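Local coordinates for protein sucrose 6(F)-phosphate phosphorylase (Thermoanaerobacterium thermosaccharolyticum DSM 571, PDB 6S9V) that is a phosphorylase of the alpha-amylase family, built around a parallel eight-stranded TIM barrel with an insertion after the third strand and an antiparallel sheet near the C terminus, at residues A[126-131]-A[135-140]; A[143-148]-A[166-171]; A[362-367]-A[373-378]; A[381-384]-A[390-393]. One frame throughout, in Å; residues are numbered along the deposited sequence.

Contact 1 (A[126-131]-A[135-140]); sequences ITLDKL and GKPVKG
L128 and G135 meet where a short 3-10 turn, residues 128-130, doubles back toward the chain that leads into helix 139-142. All of this belongs to the long excursion between the third barrel strand and helix 187-202, which corresponds to domain B of the alpha-amylase fold. L128 turns its CB to the backbone of G135, with CB 3.6 Å from the carbonyl O. The CA of G135 lies 3.7 Å from D129 N, so backbone packs on backbone with no side chain in between, and G135 adopts a positive phi (66°). No hydrogen bond crosses here; the segments meet through van der Waals contact. With CG anti to its carbonyl carbon (chi1 -63°), the L128 side chain carries CD1 past G135 to the P137 ring, meeting CD at 4.0 Å. The same CD1 also touches K166 and CD2 packs on W168, both in strand 164-168, so L128 links the turn to that hairpin. Next to L128, the D129 carboxylate has two partners: R117 forms a salt bridge with OD2, and T127 OG1 donates to D129 OD1 at 2.7 Å, arriving on the syn side about 20° out of the carboxylate plane.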
loop_
_atom_site.group_PDB
_atom_site.type_symbol
_atom_site.label_atom_id
_atom_site.label_comp_id
_atom_site.label_asym_id
_atom_site.label_seq_id
_atom_site.Cartn_x
_atom_site.Cartn_y
_atom_site.Cartn_z
ATOM N N ILE A 126 6.360 6.310 -23.738
ATOM C CA ILE A 126 7.701 6.911 -23.691
ATOM C C ILE A 126 8.549 6.139 -24.695
ATOM O O ILE A 126 9.340 5.257 -24.360
ATOM C CB ILE A 126 8.295 6.899 -22.277
ATOM C CG1 ILE A 126 7.353 7.591 -21.288
ATOM C CG2 ILE A 126 9.658 7.582 -22.270
ATOM C CD1 ILE A 126 7.812 7.517 -19.835
ATOM N N THR A 127 8.349 6.452 -25.970
ATOM C CA THR A 127 9.302 6.025 -26.984
ATOM C C THR A 127 10.652 6.663 -26.669
ATOM O O THR A 127 10.721 7.805 -26.203
ATOM C CB THR A 127 8.814 6.410 -28.377
ATOM O OG1 THR A 127 8.325 7.756 -28.364
ATOM C CG2 THR A 127 7.694 5.468 -28.827
ATOM N N LEU A 128 11.733 5.913 -26.888
ATOM C CA LEU A 128 13.028 6.356 -26.382
ATOM C C LEU A 128 13.518 7.638 -27.051
ATOM O O LEU A 128 14.429 8.284 -26.522
ATOM C CB LEU A 128 14.080 5.257 -26.548
ATOM C CG LEU A 128 13.863 3.953 -25.774
ATOM C CD1 LEU A 128 15.198 3.229 -25.610
ATOM C CD2 LEU A 128 13.205 4.146 -24.437
ATOM N N ASP A 129 12.957 8.018 -28.201
ATOM C CA ASP A 129 13.334 9.288 -28.812
ATOM C C ASP A 129 12.948 10.483 -27.947
ATOM O O ASP A 129 13.447 11.588 -28.181
ATOM C CB ASP A 129 12.711 9.426 -30.202
ATOM C CG ASP A 129 11.199 9.343 -30.184
ATOM O OD1 ASP A 129 10.617 9.041 -29.122
ATOM O OD2 ASP A 129 10.589 9.594 -31.246
ATOM N N LYS A 130 12.054 10.299 -26.975
ATOM C CA LYS A 130 11.728 11.361 -26.031
ATOM C C LYS A 130 12.813 11.569 -24.981
ATOM O O LYS A 130 12.803 12.602 -24.301
ATOM C CB LYS A 130 10.392 11.069 -25.341
ATOM C CG LYS A 130 9.185 11.115 -26.278
ATOM C CD LYS A 130 7.895 10.765 -25.545
ATOM C CE LYS A 130 6.658 11.045 -26.388
ATOM N NZ LYS A 130 5.380 10.666 -25.683
ATOM N N LEU A 131 13.748 10.627 -24.843
ATOM C CA LEU A 131 14.835 10.729 -23.874
ATOM C C LEU A 131 16.195 10.931 -24.520
ATOM O O LEU A 131 17.066 11.552 -23.910
ATOM C CB LEU A 131 14.877 9.473 -23.001
ATOM C CG LEU A 131 13.638 9.297 -22.116
ATOM C CD1 LEU A 131 13.599 7.894 -21.520
ATOM C CD2 LEU A 131 13.592 10.358 -21.021
ATOM N N GLY A 135 16.882 8.009 -30.117
ATOM C CA GLY A 135 16.193 6.856 -29.579
ATOM C C GLY A 135 17.091 5.701 -29.210
ATOM O O GLY A 135 16.604 4.586 -29.015
ATOM N N LYS A 136 18.394 5.940 -29.089
ATOM C CA LYS A 136 19.340 4.888 -28.757
ATOM C C LYS A 136 19.675 4.968 -27.277
ATOM O O LYS A 136 20.086 6.042 -26.811
ATOM C CB LYS A 136 20.606 5.029 -29.595
ATOM C CG LYS A 136 20.391 4.809 -31.085
ATOM C CD LYS A 136 21.699 4.941 -31.857
ATOM C CE LYS A 136 21.492 4.765 -33.355
ATOM N NZ LYS A 136 21.144 3.368 -33.725
ATOM N N PRO A 137 19.494 3.902 -26.497
ATOM C CA PRO A 137 19.821 3.984 -25.069
ATOM C C PRO A 137 21.318 4.145 -24.849
ATOM O O PRO A 137 22.143 3.654 -25.622
ATOM C CB PRO A 137 19.317 2.651 -24.504
ATOM C CG PRO A 137 19.279 1.732 -25.662
ATOM C CD PRO A 137 18.976 2.574 -26.870
ATOM N N VAL A 138 21.659 4.838 -23.769
ATOM C CA VAL A 138 23.045 5.124 -23.404
ATOM C C VAL A 138 23.323 4.427 -22.082
ATOM O O VAL A 138 22.649 4.698 -21.081
ATOM C CB VAL A 138 23.305 6.635 -23.297
ATOM C CG1 VAL A 138 24.733 6.907 -22.853
ATOM C CG2 VAL A 138 23.024 7.317 -24.632
ATOM N N LYS A 139 24.310 3.524 -22.078
ATOM C CA LYS A 139 24.552 2.712 -20.891
ATOM C C LYS A 139 24.869 3.593 -19.690
ATOM O O LYS A 139 24.350 3.368 -18.592
ATOM C CB LYS A 139 25.700 1.729 -21.124
ATOM C CG LYS A 139 25.951 0.822 -19.915
ATOM C CD LYS A 139 26.765 -0.425 -20.254
ATOM C CE LYS A 139 28.171 -0.078 -20.715
ATOM N NZ LYS A 139 28.956 0.537 -19.602
ATOM N N GLY A 140 25.724 4.602 -19.881
ATOM C CA GLY A 140 26.093 5.467 -18.777
ATOM C C GLY A 140 24.901 6.165 -18.158
ATOM O O GLY A 140 24.864 6.378 -16.942
#

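Contact 2 (A[143-148]-A[166-171]). With SO4 (sulfate ion), chain D.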
loop_
_atom_site.group_PDB
_atom_site.type_symbol
_atom_site.label_atom_id
_atom_site.label_comp_id
_atom_site.label_asym_id
_atom_site.label_seq_id
_atom_site.Cartn_x
_atom_site.Cartn_y
_atom_site.Cartn_z
ATOM N N GLU A 143 22.883 3.547 -16.146
ATOM C CA GLU A 143 23.579 3.204 -14.911
ATOM C C GLU A 143 23.266 4.171 -13.778
ATOM O O GLU A 143 23.438 3.809 -12.609
ATOM C CB GLU A 143 25.086 3.163 -15.180
ATOM C CG GLU A 143 25.518 1.992 -16.054
ATOM C CD GLU A 143 26.954 2.108 -16.540
ATOM O OE1 GLU A 143 27.545 3.201 -16.419
ATOM O OE2 GLU A 143 27.490 1.102 -17.049
ATOM N N LYS A 144 22.809 5.385 -14.089
ATOM C CA LYS A 144 22.423 6.339 -13.056
ATOM C C LYS A 144 21.004 6.121 -12.546
ATOM O O LYS A 144 20.597 6.777 -11.578
ATOM C CB LYS A 144 22.544 7.772 -13.579
ATOM C CG LYS A 144 23.948 8.186 -13.994
ATOM C CD LYS A 144 23.956 9.621 -14.505
ATOM C CE LYS A 144 25.332 10.039 -15.008
ATOM N NZ LYS A 144 25.317 11.430 -15.540
ATOM N N MET A 145 20.243 5.227 -13.161
ATOM C CA MET A 145 18.829 5.112 -12.856
ATOM C C MET A 145 18.579 4.079 -11.768
ATOM O O MET A 145 19.328 3.113 -11.610
ATOM C CB MET A 145 18.043 4.735 -14.110
ATOM C CG MET A 145 18.131 5.768 -15.212
ATOM S SD MET A 145 17.268 5.254 -16.704
ATOM C CE MET A 145 17.693 6.625 -17.780
ATOM N N PHE A 146 17.500 4.298 -11.021
ATOM C CA PHE A 146 16.992 3.333 -10.049
ATOM C C PHE A 146 16.185 2.296 -10.813
ATOM O O PHE A 146 14.992 2.472 -11.068
ATOM C CB PHE A 146 16.178 4.052 -8.975
ATOM C CG PHE A 146 15.596 3.142 -7.922
ATOM C CD1 PHE A 146 16.368 2.176 -7.298
ATOM C CD2 PHE A 146 14.289 3.319 -7.498
ATOM C CE1 PHE A 146 15.822 1.354 -6.320
ATOM C CE2 PHE A 146 13.742 2.512 -6.510
ATOM C CZ PHE A 146 14.508 1.533 -5.920
ATOM N N LEU A 147 16.837 1.189 -11.153
ATOM C CA LEU A 147 16.251 0.179 -12.015
ATOM C C LEU A 147 15.445 -0.807 -11.184
ATOM O O LEU A 147 15.851 -1.189 -10.085
ATOM C CB LEU A 147 17.345 -0.560 -12.783
ATOM C CG LEU A 147 18.166 0.285 -13.757
ATOM C CD1 LEU A 147 19.228 -0.562 -14.438
ATOM C CD2 LEU A 147 17.256 0.942 -14.789
ATOM N N ARG A 148 14.287 -1.199 -11.713
ATOM C CA ARG A 148 13.436 -2.206 -11.097
ATOM C C ARG A 148 13.353 -3.467 -11.942
ATOM O O ARG A 148 12.570 -4.369 -11.622
ATOM C CB ARG A 148 12.035 -1.638 -10.862
ATOM C CG ARG A 148 12.025 -0.227 -10.301
ATOM C CD ARG A 148 12.829 -0.088 -9.012
ATOM N NE ARG A 148 12.278 -0.894 -7.926
ATOM C CZ ARG A 148 12.935 -1.857 -7.281
ATOM N NH1 ARG A 148 14.193 -2.154 -7.591
ATOM N NH2 ARG A 148 12.329 -2.522 -6.306
ATOM N N LYS A 166 11.632 0.599 -29.273
ATOM C CA LYS A 166 11.789 0.497 -27.832
ATOM C C LYS A 166 10.911 1.530 -27.149
ATOM O O LYS A 166 10.815 2.673 -27.602
ATOM C CB LYS A 166 13.249 0.711 -27.433
ATOM C CG LYS A 166 14.177 -0.394 -27.890
ATOM C CD LYS A 166 15.603 -0.140 -27.428
ATOM C CE LYS A 166 16.466 -1.378 -27.606
ATOM N NZ LYS A 166 16.923 -1.530 -29.002
ATOM N N VAL A 167 10.238 1.106 -26.079
ATOM C CA VAL A 167 9.460 2.001 -25.236
ATOM C C VAL A 167 9.833 1.724 -23.787
ATOM O O VAL A 167 10.236 0.613 -23.425
ATOM C CB VAL A 167 7.932 1.855 -25.432
ATOM C CG1 VAL A 167 7.551 2.159 -26.870
ATOM C CG2 VAL A 167 7.474 0.472 -25.025
ATOM N N TRP A 168 9.691 2.746 -22.955
ATOM C CA TRP A 168 10.067 2.631 -21.555
ATOM C C TRP A 168 9.129 1.679 -20.822
ATOM O O TRP A 168 7.900 1.763 -20.950
ATOM C CB TRP A 168 10.054 4.015 -20.908
ATOM C CG TRP A 168 11.047 4.178 -19.809
ATOM C CD1 TRP A 168 10.813 4.127 -18.464
ATOM C CD2 TRP A 168 12.454 4.380 -19.967
ATOM N NE1 TRP A 168 11.990 4.309 -17.772
ATOM C CE2 TRP A 168 13.012 4.462 -18.675
ATOM C CE3 TRP A 168 13.295 4.503 -21.077
ATOM C CZ2 TRP A 168 14.375 4.671 -18.463
ATOM C CZ3 TRP A 168 14.651 4.710 -20.864
ATOM C CH2 TRP A 168 15.175 4.790 -19.565
ATOM N N THR A 169 9.720 0.769 -20.044
ATOM C CA THR A 169 8.965 -0.172 -19.214
ATOM C C THR A 169 9.752 -0.306 -17.912
ATOM O O THR A 169 10.726 -1.062 -17.850
ATOM C CB THR A 169 8.769 -1.522 -19.903
ATOM O OG1 THR A 169 10.039 -2.130 -20.190
ATOM C CG2 THR A 169 8.003 -1.339 -21.211
ATOM N N THR A 170 9.341 0.454 -16.892
ATOM C CA THR A 170 10.033 0.431 -15.606
ATOM C C THR A 170 9.936 -0.937 -14.947
ATOM O O THR A 170 10.902 -1.410 -14.341
ATOM C CB THR A 170 9.446 1.500 -14.679
ATOM O OG1 THR A 170 9.727 2.801 -15.202
ATOM C CG2 THR A 170 10.019 1.382 -13.274
ATOM N N PHE A 171 8.769 -1.572 -15.031
ATOM C CA PHE A 171 8.493 -2.838 -14.376
ATOM C C PHE A 171 8.186 -3.915 -15.408
ATOM O O PHE A 171 7.817 -3.630 -16.548
ATOM C CB PHE A 171 7.299 -2.719 -13.420
ATOM C CG PHE A 171 7.462 -1.668 -12.377
ATOM C CD1 PHE A 171 8.223 -1.917 -11.255
ATOM C CD2 PHE A 171 6.855 -0.424 -12.517
ATOM C CE1 PHE A 171 8.367 -0.961 -10.275
ATOM C CE2 PHE A 171 7.008 0.544 -11.545
ATOM C CZ PHE A 171 7.775 0.278 -10.427
HETATM S S SO4 D . 8.849 -0.350 -5.559
HETATM O O1 SO4 D . 9.344 1.031 -5.484
HETATM O O2 SO4 D . 9.752 -1.181 -6.349
HETATM O O3 SO4 D . 8.752 -0.875 -4.203
HETATM O O4 SO4 D . 7.540 -0.375 -6.200
HETATM O O HOH W 1 13.446 -0.380 -14.174
#
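A single water joins R148 to T170: it accepts from R148 N at 2.7 Å and donates to T170 O, also at 2.7 Å, linking two backbones that make no direct hydrogen bond to each other here. Beyond it, R148 lays its aliphatic part along F171. Its CG comes within 3.7 Å of F171 CE1 and 3.9 Å of T170 CG2, the two longer side chains running side by side with guanidinium and ring planes 79° apart. The chain then bends at chi2 (-55°) and chi3 (-63°), which swings the guanidinium off the phenyl ring. Two of its N-H groups close on one sulfate oxygen, O2, with NE at 3.0 Å and NH2 at 2.9 Å, while NH1 turns back to L147 O. The group is thus gripped on two sides, and F146 CZ lies over one face, offset toward the rim. At the other end of the contact, the sulfur of M145 reaches the edge of the W168 indole, SD lying 3.4 Å from CZ2 and in the ring plane, a Met-aromatic contact made at the rim. T170 OG1 is taken by D181. Y215 OH and H358 NE2 also bond to the sulfate, and a BTB molecule lies beside F171; both ligands probably come from the crystallisation liquor, yet R148, Y215 and H358 gathered round the sulfate are consistent with an anion-binding pocket formed between this excursion and the segment carrying H358.

Contact 3 (A[362-367]-A[373-378])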
loop_
_atom_site.group_PDB
_atom_site.type_symbol
_atom_site.label_atom_id
_atom_site.label_comp_id
_atom_site.label_asym_id
_atom_site.label_seq_id
_atom_site.Cartn_x
_atom_site.Cartn_y
_atom_site.Cartn_z
ATOM N N CYS A 362 6.683 -11.869 3.943
ATOM C CA CYS A 362 6.366 -12.679 5.116
ATOM C C CYS A 362 5.009 -12.222 5.625
ATOM O O CYS A 362 4.740 -11.021 5.617
ATOM C CB CYS A 362 7.432 -12.481 6.211
ATOM S SG CYS A 362 7.427 -13.652 7.606
ATOM N N THR A 363 4.145 -13.154 6.045
ATOM C CA THR A 363 2.935 -12.694 6.731
ATOM C C THR A 363 3.343 -12.082 8.068
ATOM O O THR A 363 4.345 -12.472 8.669
ATOM C CB THR A 363 1.905 -13.812 6.944
ATOM O OG1 THR A 363 2.320 -14.685 8.005
ATOM C CG2 THR A 363 1.696 -14.604 5.660
ATOM N N TYR A 364 2.589 -11.077 8.518
ATOM C CA TYR A 364 3.006 -10.383 9.732
ATOM C C TYR A 364 2.903 -11.298 10.945
ATOM O O TYR A 364 3.764 -11.263 11.833
ATOM C CB TYR A 364 2.191 -9.109 9.920
ATOM C CG TYR A 364 2.968 -8.027 10.628
ATOM C CD1 TYR A 364 3.747 -7.120 9.914
ATOM C CD2 TYR A 364 2.942 -7.925 12.010
ATOM C CE1 TYR A 364 4.466 -6.134 10.562
ATOM C CE2 TYR A 364 3.653 -6.952 12.665
ATOM C CZ TYR A 364 4.417 -6.054 11.941
ATOM O OH TYR A 364 5.125 -5.078 12.613
ATOM N N TYR A 365 1.876 -12.147 10.982
ATOM C CA TYR A 365 1.732 -13.122 12.055
ATOM C C TYR A 365 2.905 -14.094 12.077
ATOM O O TYR A 365 3.462 -14.376 13.146
ATOM C CB TYR A 365 0.396 -13.841 11.873
ATOM C CG TYR A 365 0.028 -14.859 12.923
ATOM C CD1 TYR A 365 -0.217 -14.485 14.241
ATOM C CD2 TYR A 365 -0.130 -16.191 12.581
ATOM C CE1 TYR A 365 -0.592 -15.431 15.193
ATOM C CE2 TYR A 365 -0.499 -17.135 13.517
ATOM C CZ TYR A 365 -0.720 -16.756 14.819
ATOM O OH TYR A 365 -1.089 -17.712 15.740
ATOM N N SER A 366 3.318 -14.593 10.906
ATOM C CA SER A 366 4.493 -15.465 10.846
ATOM C C SER A 366 5.760 -14.721 11.265
ATOM O O SER A 366 6.658 -15.304 11.892
ATOM C CB SER A 366 4.670 -16.028 9.432
ATOM O OG SER A 366 3.712 -17.028 9.137
ATOM N N ALA A 367 5.850 -13.433 10.920
ATOM C CA ALA A 367 7.021 -12.643 11.284
ATOM C C ALA A 367 7.172 -12.526 12.794
ATOM O O ALA A 367 8.297 -12.423 13.296
ATOM C CB ALA A 367 6.932 -11.253 10.655
ATOM N N ASP A 373 -0.178 -13.198 21.350
ATOM C CA ASP A 373 -0.150 -12.047 22.246
ATOM C C ASP A 373 0.681 -10.917 21.656
ATOM O O ASP A 373 0.270 -9.751 21.696
ATOM C CB ASP A 373 0.387 -12.489 23.611
ATOM C CG ASP A 373 -0.578 -13.431 24.343
ATOM O OD1 ASP A 373 -1.798 -13.352 24.099
ATOM O OD2 ASP A 373 -0.113 -14.293 25.120
ATOM N N ALA A 374 1.848 -11.238 21.097
ATOM C CA ALA A 374 2.665 -10.214 20.458
ATOM C C ALA A 374 1.953 -9.625 19.244
ATOM O O ALA A 374 2.053 -8.418 18.974
ATOM C CB ALA A 374 4.013 -10.803 20.053
ATOM N N TYR A 375 1.215 -10.460 18.511
ATOM C CA TYR A 375 0.508 -9.984 17.331
ATOM C C TYR A 375 -0.623 -9.039 17.715
ATOM O O TYR A 375 -0.805 -7.991 17.083
ATOM C CB TYR A 375 -0.029 -11.168 16.532
ATOM C CG TYR A 375 -0.792 -10.748 15.309
ATOM C CD1 TYR A 375 -0.222 -9.885 14.382
ATOM C CD2 TYR A 375 -2.080 -11.204 15.074
ATOM C CE1 TYR A 375 -0.910 -9.493 13.261
ATOM C CE2 TYR A 375 -2.776 -10.816 13.941
ATOM C CZ TYR A 375 -2.185 -9.956 13.041
ATOM O OH TYR A 375 -2.873 -9.542 11.917
ATOM N N LEU A 376 -1.389 -9.382 18.753
ATOM C CA LEU A 376 -2.407 -8.456 19.242
ATOM C C LEU A 376 -1.764 -7.177 19.771
ATOM O O LEU A 376 -2.303 -6.082 19.584
ATOM C CB LEU A 376 -3.257 -9.119 20.322
ATOM C CG LEU A 376 -4.552 -9.787 19.859
ATOM C CD1 LEU A 376 -5.498 -8.794 19.191
ATOM C CD2 LEU A 376 -4.239 -10.914 18.907
ATOM N N ALA A 377 -0.600 -7.294 20.418
ATOM C CA ALA A 377 0.121 -6.107 20.864
ATOM C C ALA A 377 0.510 -5.227 19.682
ATOM O O ALA A 377 0.372 -3.996 19.742
ATOM C CB ALA A 377 1.355 -6.509 21.671
ATOM N N ALA A 378 0.969 -5.848 18.589
ATOM C CA ALA A 378 1.323 -5.123 17.374
ATOM C C ALA A 378 0.143 -4.331 16.823
ATOM O O ALA A 378 0.286 -3.159 16.440
ATOM C CB ALA A 378 1.835 -6.109 16.324
#
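Y375 is the bump here, projecting from helix 372-384 into the hollow between Y364 and Y365, neighbours at the start of the short helix 364-367. One wall of the hollow is Y365. Its CD1 lies 3.9 Å from Y375 CD2, and as a pair the rings are offset edge-to-face, the edge of Y365 toward the face of Y375, with centroids 5.6 Å apart and planes at 68°. Both tyrosines place CG anti to the backbone N (chi1 -178° for Y365, 179° for Y375), which sends each ring out from its helix, and the two side chains cross at about a right angle. The other wall, Y364, meets the rim of the same ring, CD2 to Y375 CE1 at 4.3 Å. In the TIM barrel, helix 372-384 is the one that leads into the eighth strand, and the short helix packs against its first half. The fit is reciprocal: A378, a turn after Y375, leaves a shallow hollow on the long helix, and the Y364 ring settles into it with CE2 4.2 Å from A378 CB. V279 and L280 of helix 275-285 close in on Y364 as well, while V433 and L437 of helix 432-446 pack on Y375. The hydroxyls are tied off beyond the rings, Y364 OH to P276 O, Y365 OH to D372 OD1 and Y375 OH to G395 O. The short helix is itself N-capped, T363 OG1 accepting from S366 N at 3.1 Å.

Contact 4 (A[381-384]-A[390-393]); sequences IQFF and QVYY
Q382 reaches from helix 372-384 to the backbone of Q390 in strand 388-392, the helix-to-strand step that completes the TIM barrel, since this eighth strand closes on the first, 22-25. The tight part is one hydrogen bond: NE2 donates to Q390 O at 2.9 Å with an N-H...O angle of 158°. The carboxamide is brought there by an extended side chain with CG anti to the backbone N (chi1 -175°). Q390 O lies near the plane of the Q382 amide, whereas NE2 sits above the carbonyl plane of Q390, about 40° out of it. R379 NH1 bonds to OE1 of the same amide, which helps to set which way round it sits, and T304 OG1 shares a weak bond with NE2. The backbones stay well apart, with no CA atoms closer than the 8.9 Å between F383 and Q390, and the looser part is a single apolar touch, F383 on V391. It is nevertheless buried and has no solvent side. Q390 points its CB away from the helix, and its NE2 bonds to Q22 OE1; a sulfate lies about 4 Å from the Q390 side chain, nearest atoms. Next along, V391 meets F383 at the ring edge, CG2 in the ring plane and 3.8 Å from CZ.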
loop_
_atom_site.group_PDB
_atom_site.type_symbol
_atom_site.label_atom_id
_atom_site.label_comp_id
_atom_site.label_asym_id
_atom_site.label_seq_id
_atom_site.Cartn_x
_atom_site.Cartn_y
_atom_site.Cartn_z
ATOM N N ILE A 381 -0.706 -1.358 19.114
ATOM C CA ILE A 381 0.212 -0.263 18.818
ATOM C C ILE A 381 -0.220 0.448 17.543
ATOM O O ILE A 381 -0.300 1.680 17.491
ATOM C CB ILE A 381 1.656 -0.777 18.702
ATOM C CG1 ILE A 381 2.165 -1.306 20.043
ATOM C CG2 ILE A 381 2.556 0.344 18.172
ATOM C CD1 ILE A 381 3.429 -2.155 19.905
ATOM N N GLN A 382 -0.493 -0.325 16.489
ATOM C CA GLN A 382 -0.923 0.272 15.229
ATOM C C GLN A 382 -2.164 1.132 15.427
ATOM O O GLN A 382 -2.225 2.277 14.962
ATOM C CB GLN A 382 -1.206 -0.820 14.194
ATOM C CG GLN A 382 -1.532 -0.251 12.817
ATOM C CD GLN A 382 -2.347 -1.186 11.947
ATOM O OE1 GLN A 382 -2.461 -2.380 12.219
ATOM N NE2 GLN A 382 -2.905 -0.636 10.878
ATOM N N PHE A 383 -3.170 0.592 16.120
ATOM C CA PHE A 383 -4.443 1.291 16.246
ATOM C C PHE A 383 -4.345 2.503 17.168
ATOM O O PHE A 383 -5.135 3.445 17.032
ATOM C CB PHE A 383 -5.521 0.336 16.757
ATOM C CG PHE A 383 -5.843 -0.805 15.813
ATOM C CD1 PHE A 383 -5.390 -0.808 14.502
ATOM C CD2 PHE A 383 -6.597 -1.880 16.253
ATOM C CE1 PHE A 383 -5.683 -1.860 13.653
ATOM C CE2 PHE A 383 -6.903 -2.933 15.405
ATOM C CZ PHE A 383 -6.444 -2.928 14.105
ATOM N N PHE A 384 -3.389 2.510 18.106
ATOM C CA PHE A 384 -3.170 3.668 18.962
ATOM C C PHE A 384 -2.258 4.715 18.328
ATOM O O PHE A 384 -2.114 5.804 18.886
ATOM C CB PHE A 384 -2.588 3.236 20.322
ATOM C CG PHE A 384 -3.648 2.920 21.342
ATOM C CD1 PHE A 384 -4.400 1.759 21.243
ATOM C CD2 PHE A 384 -3.917 3.799 22.370
ATOM C CE1 PHE A 384 -5.392 1.480 22.163
ATOM C CE2 PHE A 384 -4.914 3.535 23.284
ATOM C CZ PHE A 384 -5.650 2.377 23.188
ATOM N N GLN A 390 -5.178 0.442 8.572
ATOM C CA GLN A 390 -5.554 -0.552 7.578
ATOM C C GLN A 390 -5.090 -1.924 8.027
ATOM O O GLN A 390 -3.980 -2.065 8.553
ATOM C CB GLN A 390 -4.934 -0.240 6.217
ATOM C CG GLN A 390 -5.324 1.110 5.670
ATOM C CD GLN A 390 -4.954 1.267 4.223
ATOM O OE1 GLN A 390 -3.855 0.906 3.816
ATOM N NE2 GLN A 390 -5.872 1.808 3.431
ATOM N N VAL A 391 -5.940 -2.925 7.815
ATOM C CA VAL A 391 -5.635 -4.317 8.138
ATOM C C VAL A 391 -5.694 -5.124 6.846
ATOM O O VAL A 391 -6.731 -5.152 6.167
ATOM C CB VAL A 391 -6.602 -4.896 9.184
ATOM C CG1 VAL A 391 -6.346 -6.394 9.396
ATOM C CG2 VAL A 391 -6.461 -4.150 10.507
ATOM N N TYR A 392 -4.581 -5.759 6.502
ATOM C CA TYR A 392 -4.535 -6.629 5.330
ATOM C C TYR A 392 -5.263 -7.939 5.619
ATOM O O TYR A 392 -5.223 -8.453 6.740
ATOM C CB TYR A 392 -3.073 -6.860 4.959
ATOM C CG TYR A 392 -2.788 -7.643 3.706
ATOM C CD1 TYR A 392 -3.153 -7.167 2.458
ATOM C CD2 TYR A 392 -2.105 -8.849 3.774
ATOM C CE1 TYR A 392 -2.855 -7.874 1.309
ATOM C CE2 TYR A 392 -1.804 -9.565 2.633
ATOM C CZ TYR A 392 -2.176 -9.072 1.410
ATOM O OH TYR A 392 -1.879 -9.782 0.281
ATOM N N TYR A 393 -5.932 -8.485 4.593
ATOM C CA TYR A 393 -6.851 -9.601 4.815
ATOM C C TYR A 393 -6.135 -10.824 5.379
ATOM O O TYR A 393 -6.706 -11.561 6.192
ATOM C CB TYR A 393 -7.586 -9.961 3.520
ATOM C CG TYR A 393 -6.741 -10.672 2.479
ATOM C CD1 TYR A 393 -5.863 -9.959 1.679
ATOM C CD2 TYR A 393 -6.822 -12.052 2.300
ATOM C CE1 TYR A 393 -5.089 -10.589 0.727
ATOM C CE2 TYR A 393 -6.043 -12.693 1.354
ATOM C CZ TYR A 393 -5.181 -11.952 0.569
ATOM O OH TYR A 393 -4.402 -12.562 -0.383
#

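How the contacts relate
From the N terminus the chain first closes contact 1, a tight turn with three residues between its segments, then contact 2, a wider loop that takes in the 153-157/164-168 hairpin. Both belong to the excursion after the third barrel strand, and they touch: I126 O probably bonds to W168 N, while L131 packs on the W168 ring. Contacts 3 and 4 follow much later, each closing over five intervening residues, their centres 11 Å apart, and share helix 372-384: its first half packs on helix 364-367, its last turn on the eighth strand. None nests or crosses; all four run in series. Contacts 1 and 4, centres 43 Å apart, lie on opposite sides of the chain's centre.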